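Local coordinates for protein pyruvate kinase (Pseudomonas aeruginosa, PDB 6QXL) that probably catalyses the last step of glycolysis, passing phosphate from phosphoenolpyruvate to ADP to give pyruvate and ATP, and binds glucose 6-phosphate, at residues I84-Q87 against V88-F92; I180-A183 against A184-L188; Q264-I267 against I268-R272; A430-A433 against E434-S437. All blocks are in the same frame, centred on the assembly; numbering follows the deposited sequence.

Each of the four contacts is local, made within one unbroken run of chain, so they follow one another in series and none nests in or crosses another. Nearest the N terminus, contact 1 closes a tight turn between strands 83-86 and 91-95, in the excursion between barrel strands 64-68 and 190-193. Contact 2 ends helix 174-185, just before barrel strand 190-193. Contact 3 lies within helix 260-273, on the barrel's outer wall, with its centre about 29 Å from that of contact 2. Contact 4 opens helix 436-446 in the C-terminal alpha/beta domain, its centre about 72 Å from that of contact 1.

Contact 1 (I84-Q87 against V88-F92); sequences IELQ and VGDKF
Q87 and D90 close a type II beta turn that carries the chain from strand 83-86 into strand 91-95, two strands of different sheets in the small B domain that pyruvate kinases insert into their barrel.

Two hydrogen bonds hold the turn. D90 N donates to Q87 O at 3.0 Å, the usual i to i+3 bond of such a turn, while the backbone angles of V88 and G89 make it type II. The second uses a side chain: Q87 N reaches D90 OD2 at 3.1 Å, nearly straight at the hydrogen, but meets the carboxylate from above its plane, 74° out of it. D90 has its CG beside its own backbone N (chi1 -70°), which swings the carboxylate back over the turn. Both the N and the O of Q87 are thus gripped by one residue. G89, third in the turn, has positive phi, where a side chain would collide with the carbonyl oxygen of V88.

The apolar contacts lie on the strand side of the turn. L86 brings its two methyl branches to F92: CD1 stands 4.3 Å above one face of the ring, offset toward the rim, and CD2 is 4.1 Å from F92 CD1. CD2 also lies beside D90 OD2, so L86 spans the polar and apolar halves. M134 packs on both L86 and F92, while the backbone of V148 is hydrogen-bonded to that of G89 and D90.

I84 and F92 point at one another from the two strands, I84 CG1 being held between backbone N and carbonyl carbon (chi1 61°). From there the terminal CD1 comes obliquely to the ring, 3.7 Å from F92 CE1.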
loop_
_atom_site.group_PDB
_atom_site.type_symbol
_atom_site.label_atom_id
_atom_site.label_comp_id
_atom_site.label_asym_id
_atom_site.label_seq_id
_atom_site.Cartn_x
_atom_site.Cartn_y
_atom_site.Cartn_z
ATOM N N ILE A 84 49.594 -21.518 23.156
ATOM C CA ILE A 84 50.438 -20.344 23.369
ATOM C C ILE A 84 49.550 -19.124 23.558
ATOM O O ILE A 84 48.359 -19.155 23.285
ATOM C CB ILE A 84 51.425 -20.068 22.196
ATOM C CG1 ILE A 84 50.643 -19.815 20.879
ATOM C CG2 ILE A 84 52.384 -21.220 21.999
ATOM C CD1 ILE A 84 51.410 -19.038 19.829
ATOM N N GLU A 85 50.161 -18.035 23.988
ATOM C CA GLU A 85 49.504 -16.754 24.165
ATOM C C GLU A 85 50.265 -15.697 23.399
ATOM O O GLU A 85 51.474 -15.630 23.482
ATOM C CB GLU A 85 49.482 -16.399 25.665
ATOM C CG GLU A 85 48.237 -16.861 26.407
ATOM C CD GLU A 85 47.038 -15.935 26.213
ATOM O OE1 GLU A 85 45.929 -16.408 26.572
ATOM O OE2 GLU A 85 47.180 -14.729 25.827
ATOM N N LEU A 86 49.545 -14.851 22.677
ATOM C CA LEU A 86 50.140 -13.831 21.810
ATOM C C LEU A 86 49.652 -12.465 22.189
ATOM O O LEU A 86 48.486 -12.299 22.540
ATOM C CB LEU A 86 49.817 -14.083 20.328
ATOM C CG LEU A 86 50.408 -15.301 19.649
ATOM C CD1 LEU A 86 49.729 -15.537 18.290
ATOM C CD2 LEU A 86 51.910 -15.075 19.474
ATOM N N GLN A 87 50.570 -11.495 22.104
ATOM C CA GLN A 87 50.294 -10.110 22.448
ATOM C C GLN A 87 50.336 -9.247 21.188
ATOM O O GLN A 87 51.016 -9.552 20.206
ATOM C CB GLN A 87 51.290 -9.604 23.455
ATOM C CG GLN A 87 51.247 -10.374 24.757
ATOM C CD GLN A 87 52.137 -9.751 25.811
ATOM O OE1 GLN A 87 52.334 -8.514 25.896
ATOM N NE2 GLN A 87 52.685 -10.612 26.681
ATOM N N VAL A 88 49.623 -8.133 21.256
ATOM C CA VAL A 88 49.591 -7.194 20.157
ATOM C C VAL A 88 51.024 -6.763 19.836
ATOM O O VAL A 88 51.815 -6.513 20.734
ATOM C CB VAL A 88 48.708 -5.968 20.484
ATOM C CG1 VAL A 88 48.702 -4.993 19.294
ATOM C CG2 VAL A 88 47.276 -6.459 20.820
ATOM N N GLY A 89 51.360 -6.744 18.544
ATOM C CA GLY A 89 52.689 -6.359 18.086
ATOM C C GLY A 89 53.659 -7.508 17.915
ATOM O O GLY A 89 54.670 -7.349 17.221
ATOM N N ASP A 90 53.359 -8.671 18.503
ATOM C CA ASP A 90 54.194 -9.851 18.333
ATOM C C ASP A 90 54.276 -10.271 16.871
ATOM O O ASP A 90 53.391 -9.981 16.061
ATOM C CB ASP A 90 53.668 -11.049 19.139
ATOM C CG ASP A 90 53.827 -10.879 20.648
ATOM O OD1 ASP A 90 54.217 -9.764 21.074
ATOM O OD2 ASP A 90 53.528 -11.844 21.394
ATOM N N LYS A 91 55.356 -10.967 16.539
ATOM C CA LYS A 91 55.563 -11.513 15.209
ATOM C C LYS A 91 55.250 -12.995 15.234
ATOM O O LYS A 91 55.508 -13.689 16.231
ATOM C CB LYS A 91 56.988 -11.305 14.760
ATOM C CG LYS A 91 57.442 -9.850 14.767
ATOM C CD LYS A 91 56.643 -8.928 13.840
ATOM C CE LYS A 91 57.422 -7.600 13.785
ATOM N NZ LYS A 91 56.615 -6.640 13.043
ATOM N N PHE A 92 54.658 -13.480 14.151
ATOM C CA PHE A 92 54.234 -14.860 14.091
ATOM C C PHE A 92 54.201 -15.345 12.655
ATOM O O PHE A 92 53.912 -14.574 11.745
ATOM C CB PHE A 92 52.881 -15.039 14.767
ATOM C CG PHE A 92 52.530 -16.453 15.053
ATOM C CD1 PHE A 92 53.098 -17.084 16.144
ATOM C CD2 PHE A 92 51.682 -17.174 14.221
ATOM C CE1 PHE A 92 52.815 -18.431 16.408
ATOM C CE2 PHE A 92 51.389 -18.501 14.481
ATOM C CZ PHE A 92 51.957 -19.130 15.586
#

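Contact 2 (I180-A183 against A184-L188); sequences IKLA and ADMDL
Between A183 and L188 the flat groups that meet are peptides, since no aromatic ring takes part. L188 N donates to A183 O at 3.2 Å, its approach tilted 29° out of the carbonyl plane. On the same carbonyl oxygen M186 N makes a weak second bond, its stronger one going to L182 O at 3.0 Å. The carboxylate of D185 forms a salt bridge with R46 of helix 42-58.

Two apolar pairs flank the backbone bonds. L182, with CG anti to its backbone N (chi1 175°), reaches along the helix so that CD1 lies 3.8 Å from M186 SD. M186 holds its CG beside the backbone N (chi1 -65°), which brings CG within 3.3 Å of L182 O; the bend at chi3 turns only the terminal methyl. Both side chains pack against helix 42-58, whose R53 also bonds the carbonyl oxygens of M186 and D187.

The other pair, A183 CB against L188 CD1 at 3.6 Å, brackets the helix end. With D187 at positive phi, the two bonds D187 N to A184 O and L188 N to A183 O make a Schellman motif with its usual hydrophobic closure, ending helix 174-185 before barrel strand 190-193.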
loop_
_atom_site.group_PDB
_atom_site.type_symbol
_atom_site.label_atom_id
_atom_site.label_comp_id
_atom_site.label_asym_id
_atom_site.label_seq_id
_atom_site.Cartn_x
_atom_site.Cartn_y
_atom_site.Cartn_z
ATOM N N ILE A 180 29.777 -38.108 4.311
ATOM C CA ILE A 180 28.537 -38.257 3.558
ATOM C C ILE A 180 28.046 -39.707 3.647
ATOM O O ILE A 180 26.861 -39.962 3.881
ATOM C CB ILE A 180 28.684 -37.795 2.095
ATOM C CG1 ILE A 180 28.714 -36.258 2.052
ATOM C CG2 ILE A 180 27.514 -38.264 1.264
ATOM C CD1 ILE A 180 29.043 -35.637 0.704
ATOM N N LYS A 181 28.967 -40.643 3.478
ATOM C CA LYS A 181 28.648 -42.075 3.611
ATOM C C LYS A 181 28.196 -42.392 5.027
ATOM O O LYS A 181 27.227 -43.113 5.230
ATOM C CB LYS A 181 29.825 -42.951 3.211
ATOM C CG LYS A 181 30.077 -42.872 1.702
ATOM C CD LYS A 181 31.355 -43.532 1.240
ATOM C CE LYS A 181 31.636 -43.127 -0.198
ATOM N NZ LYS A 181 32.414 -44.114 -1.006
ATOM N N LEU A 182 28.883 -41.832 5.997
ATOM C CA LEU A 182 28.491 -42.023 7.384
ATOM C C LEU A 182 27.080 -41.492 7.633
ATOM O O LEU A 182 26.298 -42.125 8.330
ATOM C CB LEU A 182 29.496 -41.352 8.319
ATOM C CG LEU A 182 29.137 -41.364 9.792
ATOM C CD1 LEU A 182 28.883 -42.772 10.304
ATOM C CD2 LEU A 182 30.192 -40.705 10.635
ATOM N N ALA A 183 26.762 -40.338 7.058
ATOM C CA ALA A 183 25.443 -39.743 7.232
ATOM C C ALA A 183 24.362 -40.628 6.628
ATOM O O ALA A 183 23.340 -40.903 7.278
ATOM C CB ALA A 183 25.396 -38.352 6.623
ATOM N N ALA A 184 24.602 -41.089 5.405
ATOM C CA ALA A 184 23.684 -42.028 4.759
ATOM C C ALA A 184 23.488 -43.294 5.597
ATOM O O ALA A 184 22.359 -43.753 5.785
ATOM C CB ALA A 184 24.178 -42.379 3.358
ATOM N N ASP A 185 24.584 -43.811 6.143
ATOM C CA ASP A 185 24.548 -45.029 6.951
ATOM C C ASP A 185 23.740 -44.834 8.228
ATOM O O ASP A 185 23.093 -45.754 8.685
ATOM C CB ASP A 185 25.980 -45.496 7.267
ATOM C CG ASP A 185 26.045 -46.862 7.935
ATOM O OD1 ASP A 185 25.548 -47.819 7.304
ATOM O OD2 ASP A 185 26.572 -46.954 9.100
ATOM N N MET A 186 23.771 -43.634 8.794
ATOM C CA MET A 186 23.018 -43.333 10.015
ATOM C C MET A 186 21.582 -42.912 9.748
ATOM O O MET A 186 20.849 -42.663 10.700
ATOM C CB MET A 186 23.718 -42.215 10.796
ATOM C CG MET A 186 25.095 -42.566 11.339
ATOM S SD MET A 186 25.941 -41.103 11.950
ATOM C CE MET A 186 25.096 -40.914 13.513
ATOM N N ASP A 187 21.174 -42.829 8.473
ATOM C CA ASP A 187 19.826 -42.347 8.082
ATOM C C ASP A 187 19.536 -40.948 8.606
ATOM O O ASP A 187 18.476 -40.683 9.171
ATOM C CB ASP A 187 18.707 -43.306 8.553
ATOM C CG ASP A 187 18.585 -44.525 7.691
ATOM O OD1 ASP A 187 19.299 -44.676 6.641
ATOM O OD2 ASP A 187 17.710 -45.325 8.072
ATOM N N LEU A 188 20.496 -40.048 8.439
ATOM C CA LEU A 188 20.313 -38.688 8.908
ATOM C C LEU A 188 19.245 -37.980 8.080
ATOM O O LEU A 188 19.114 -38.213 6.880
ATOM C CB LEU A 188 21.634 -37.921 8.855
ATOM C CG LEU A 188 22.763 -38.412 9.767
ATOM C CD1 LEU A 188 23.908 -37.428 9.735
ATOM C CD2 LEU A 188 22.286 -38.626 11.199
#

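Contact 3 (Q264-I267 against I268-R272); sequences QKKI and ILHAR
K266 lays its aliphatic chain along the ring of H270, one helical turn later. The two side chains run side by side in the same direction, and K266 CG sits 3.9 Å from the ring centroid of H270, 17° off the normal: a CH-pi contact over one face. K266 places CG there by setting it anti to its backbone N (chi1 -175°), and CD follows, 3.8 Å from H270 NE2.

A second pair, Q264 and I268, repeats the i to i+4 spacing round the helix. Their chains also point the same way, with Q264 CG 3.9 Å from I268 CD1, while I268 CG1 rests 3.4 Å from Q264 O.

Beneath these side chains run four successive helical hydrogen bonds. The shortest, from H270 N to K266 O at 2.8 Å, is almost in line with the carbonyl bond and joins the backbones of the same lysine and histidine.

Further out, the polar ends are held by helix 231-239: K266 NZ forms a salt bridge with D231, and H270 ND1 bonds D235, which probably limits rotation of the ring. Q264 OE1 bonds R248, and K265 NZ forms a salt bridge with D308 and a hydrogen bond with N304 of a second subunit.

Helix 260-273 lies on the outside of the barrel, with I267 packed on strand 243-247, I268 on strand 277-281, A271 between these two strands, and H270 against helix 231-239.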
loop_
_atom_site.group_PDB
_atom_site.type_symbol
_atom_site.label_atom_id
_atom_site.label_comp_id
_atom_site.label_asym_id
_atom_site.label_seq_id
_atom_site.Cartn_x
_atom_site.Cartn_y
_atom_site.Cartn_z
ATOM N N GLN A 264 21.504 -11.296 6.639
ATOM C CA GLN A 264 20.655 -12.224 7.348
ATOM C C GLN A 264 19.216 -12.093 6.865
ATOM O O GLN A 264 18.558 -13.087 6.551
ATOM C CB GLN A 264 20.715 -12.032 8.865
ATOM C CG GLN A 264 19.808 -12.995 9.628
ATOM C CD GLN A 264 19.838 -12.775 11.126
ATOM O OE1 GLN A 264 20.881 -12.795 11.749
ATOM N NE2 GLN A 264 18.672 -12.616 11.723
ATOM N N LYS A 265 18.743 -10.857 6.765
ATOM C CA LYS A 265 17.370 -10.624 6.346
ATOM C C LYS A 265 17.139 -11.027 4.899
ATOM O O LYS A 265 16.091 -11.620 4.588
ATOM C CB LYS A 265 16.961 -9.184 6.609
ATOM C CG LYS A 265 16.584 -8.944 8.068
ATOM C CD LYS A 265 16.798 -7.518 8.524
ATOM C CE LYS A 265 15.939 -7.128 9.754
ATOM N NZ LYS A 265 16.348 -7.796 11.035
ATOM N N LYS A 266 18.114 -10.760 4.032
ATOM C CA LYS A 266 17.974 -11.138 2.645
ATOM C C LYS A 266 17.929 -12.649 2.478
ATOM O O LYS A 266 17.045 -13.182 1.799
ATOM C CB LYS A 266 19.104 -10.528 1.794
ATOM C CG LYS A 266 18.957 -10.793 0.289
ATOM C CD LYS A 266 19.189 -9.541 -0.632
ATOM C CE LYS A 266 20.619 -9.160 -0.928
ATOM N NZ LYS A 266 20.512 -8.183 -2.027
ATOM N N ILE A 267 18.846 -13.346 3.142
ATOM C CA ILE A 267 18.912 -14.794 3.016
ATOM C C ILE A 267 17.583 -15.429 3.454
ATOM O O ILE A 267 17.044 -16.278 2.761
ATOM C CB ILE A 267 20.068 -15.370 3.838
ATOM C CG1 ILE A 267 21.418 -14.939 3.273
ATOM C CG2 ILE A 267 19.991 -16.889 3.866
ATOM C CD1 ILE A 267 22.560 -15.076 4.259
ATOM N N ILE A 268 17.061 -15.009 4.599
ATOM C CA ILE A 268 15.827 -15.582 5.103
ATOM C C ILE A 268 14.704 -15.356 4.102
ATOM O O ILE A 268 13.980 -16.289 3.749
ATOM C CB ILE A 268 15.466 -14.989 6.470
ATOM C CG1 ILE A 268 16.438 -15.497 7.517
ATOM C CG2 ILE A 268 14.040 -15.337 6.853
ATOM C CD1 ILE A 268 16.417 -14.707 8.806
ATOM N N LEU A 269 14.573 -14.126 3.626
ATOM C CA LEU A 269 13.507 -13.794 2.698
ATOM C C LEU A 269 13.641 -14.560 1.376
ATOM O O LEU A 269 12.678 -15.152 0.892
ATOM C CB LEU A 269 13.483 -12.302 2.446
ATOM C CG LEU A 269 12.388 -11.803 1.495
ATOM C CD1 LEU A 269 10.990 -11.914 2.137
ATOM C CD2 LEU A 269 12.694 -10.382 1.056
ATOM N N HIS A 270 14.834 -14.569 0.795
ATOM C CA HIS A 270 15.011 -15.268 -0.473
ATOM C C HIS A 270 14.796 -16.766 -0.317
ATOM O O HIS A 270 14.220 -17.406 -1.193
ATOM C CB HIS A 270 16.368 -14.956 -1.092
ATOM C CG HIS A 270 16.450 -13.584 -1.694
ATOM N ND1 HIS A 270 17.217 -13.298 -2.793
ATOM C CD2 HIS A 270 15.834 -12.424 -1.353
ATOM C CE1 HIS A 270 17.106 -12.015 -3.084
ATOM N NE2 HIS A 270 16.271 -11.461 -2.224
ATOM N N ALA A 271 15.214 -17.326 0.810
ATOM C CA ALA A 271 14.947 -18.734 1.083
ATOM C C ALA A 271 13.455 -19.014 1.063
ATOM O O ALA A 271 12.991 -19.912 0.341
ATOM C CB ALA A 271 15.557 -19.151 2.404
ATOM N N ARG A 272 12.692 -18.235 1.821
ATOM C CA ARG A 272 11.250 -18.451 1.888
ATOM C C ARG A 272 10.593 -18.273 0.517
ATOM O O ARG A 272 9.715 -19.041 0.141
ATOM C CB ARG A 272 10.603 -17.528 2.922
ATOM C CG ARG A 272 11.030 -17.791 4.347
ATOM C CD ARG A 272 10.565 -16.743 5.338
ATOM N NE ARG A 272 9.131 -16.641 5.356
ATOM C CZ ARG A 272 8.402 -15.548 5.112
ATOM N NH1 ARG A 272 8.974 -14.362 4.905
ATOM N NH2 ARG A 272 7.070 -15.648 5.124
#

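Contact 4 (A430-A433 against E434-S437); sequences ALPA and EKVS
P432 and K435 are joined where the backbone turns from P432 through two overlapping type I beta turns, P432-K435 and A433-V436, and runs into helix 436-446 of the C-terminal alpha/beta domain. Two bonds in series, each from residue i+3 back to residue i, make the turns. K435 N donates to P432 O at 2.7 Å with an N-H...O angle of 162°, the donor tilted well out of the carbonyl plane; V436 N then reaches A433 O in a weak bond of 3.4 Å.

Two side chains touch the proline ring. K435 crosses it at a slant, its CD 3.6 Å from P432 CG, before a bend at chi3 carries the amine onward. E434 meets the ring at CB: its CG lies between backbone N and carbonyl carbon (chi1 71°) and the chain folds back at chi2, which puts OE2 3.6 Å from P432 CB. Aliphatic and carboxylate groups thus lie against neighbouring carbons of one ring, in a contact that is largely on the surface.

V436 is the buried member, and it meets Y464 from a loop outside the turn. Its side chain is about 8 Å from the bound glucose 6-phosphate, so the turn lies near that site. Across the turn V436 CG2 faces L431 CB at 4.3 Å, a loose apolar touch, and the same methyl lies closer to the backbone, 3.6 Å from A433 O.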
loop_
_atom_site.group_PDB
_atom_site.type_symbol
_atom_site.label_atom_id
_atom_site.label_comp_id
_atom_site.label_asym_id
_atom_site.label_seq_id
_atom_site.Cartn_x
_atom_site.Cartn_y
_atom_site.Cartn_z
ATOM N N ALA A 430 -4.303 -47.352 5.138
ATOM C CA ALA A 430 -4.712 -48.497 5.937
ATOM C C ALA A 430 -6.035 -48.281 6.654
ATOM O O ALA A 430 -6.285 -48.920 7.656
ATOM C CB ALA A 430 -3.618 -48.830 6.945
ATOM N N LEU A 431 -6.896 -47.409 6.131
ATOM C CA LEU A 431 -8.209 -47.184 6.714
ATOM C C LEU A 431 -9.291 -47.251 5.634
ATOM O O LEU A 431 -9.007 -47.030 4.458
ATOM C CB LEU A 431 -8.254 -45.818 7.392
ATOM C CG LEU A 431 -7.733 -45.806 8.849
ATOM C CD1 LEU A 431 -7.640 -44.387 9.387
ATOM C CD2 LEU A 431 -8.568 -46.614 9.808
ATOM N N PRO A 432 -10.533 -47.538 6.034
ATOM C CA PRO A 432 -11.636 -47.389 5.077
ATOM C C PRO A 432 -11.793 -45.925 4.631
ATOM O O PRO A 432 -12.044 -45.035 5.473
ATOM C CB PRO A 432 -12.872 -47.860 5.859
ATOM C CG PRO A 432 -12.483 -47.759 7.314
ATOM C CD PRO A 432 -10.999 -47.981 7.361
ATOM N N ALA A 433 -11.643 -45.686 3.325
ATOM C CA ALA A 433 -11.669 -44.337 2.768
ATOM C C ALA A 433 -12.655 -43.362 3.416
ATOM O O ALA A 433 -12.328 -42.228 3.708
ATOM C CB ALA A 433 -11.872 -44.385 1.262
ATOM N N GLU A 434 -13.863 -43.804 3.650
ATOM C CA GLU A 434 -14.922 -42.940 4.205
ATOM C C GLU A 434 -14.696 -42.543 5.651
ATOM O O GLU A 434 -15.362 -41.635 6.134
ATOM C CB GLU A 434 -16.319 -43.581 4.034
ATOM C CG GLU A 434 -16.597 -44.808 4.916
ATOM C CD GLU A 434 -16.088 -46.129 4.295
ATOM O OE1 GLU A 434 -15.461 -46.136 3.170
ATOM O OE2 GLU A 434 -16.295 -47.197 4.921
ATOM N N LYS A 435 -13.789 -43.216 6.353
ATOM C CA LYS A 435 -13.507 -42.915 7.765
ATOM C C LYS A 435 -12.261 -42.044 8.007
ATOM O O LYS A 435 -12.025 -41.627 9.135
ATOM C CB LYS A 435 -13.407 -44.221 8.567
ATOM C CG LYS A 435 -14.737 -44.951 8.725
ATOM C CD LYS A 435 -14.654 -46.149 9.638
ATOM C CE LYS A 435 -14.802 -45.747 11.095
ATOM N NZ LYS A 435 -14.671 -46.949 11.976
ATOM N N VAL A 436 -11.483 -41.767 6.958
ATOM C CA VAL A 436 -10.227 -41.010 7.072
ATOM C C VAL A 436 -10.405 -39.637 7.739
ATOM O O VAL A 436 -9.715 -39.323 8.697
ATOM C CB VAL A 436 -9.554 -40.857 5.703
ATOM C CG1 VAL A 436 -8.397 -39.866 5.756
ATOM C CG2 VAL A 436 -9.074 -42.203 5.185
ATOM N N SER A 437 -11.324 -38.833 7.246
ATOM C CA SER A 437 -11.498 -37.484 7.792
ATOM C C SER A 437 -11.742 -37.504 9.290
ATOM O O SER A 437 -11.059 -36.804 10.031
ATOM C CB SER A 437 -12.608 -36.723 7.068
ATOM O OG SER A 437 -12.260 -36.541 5.704
#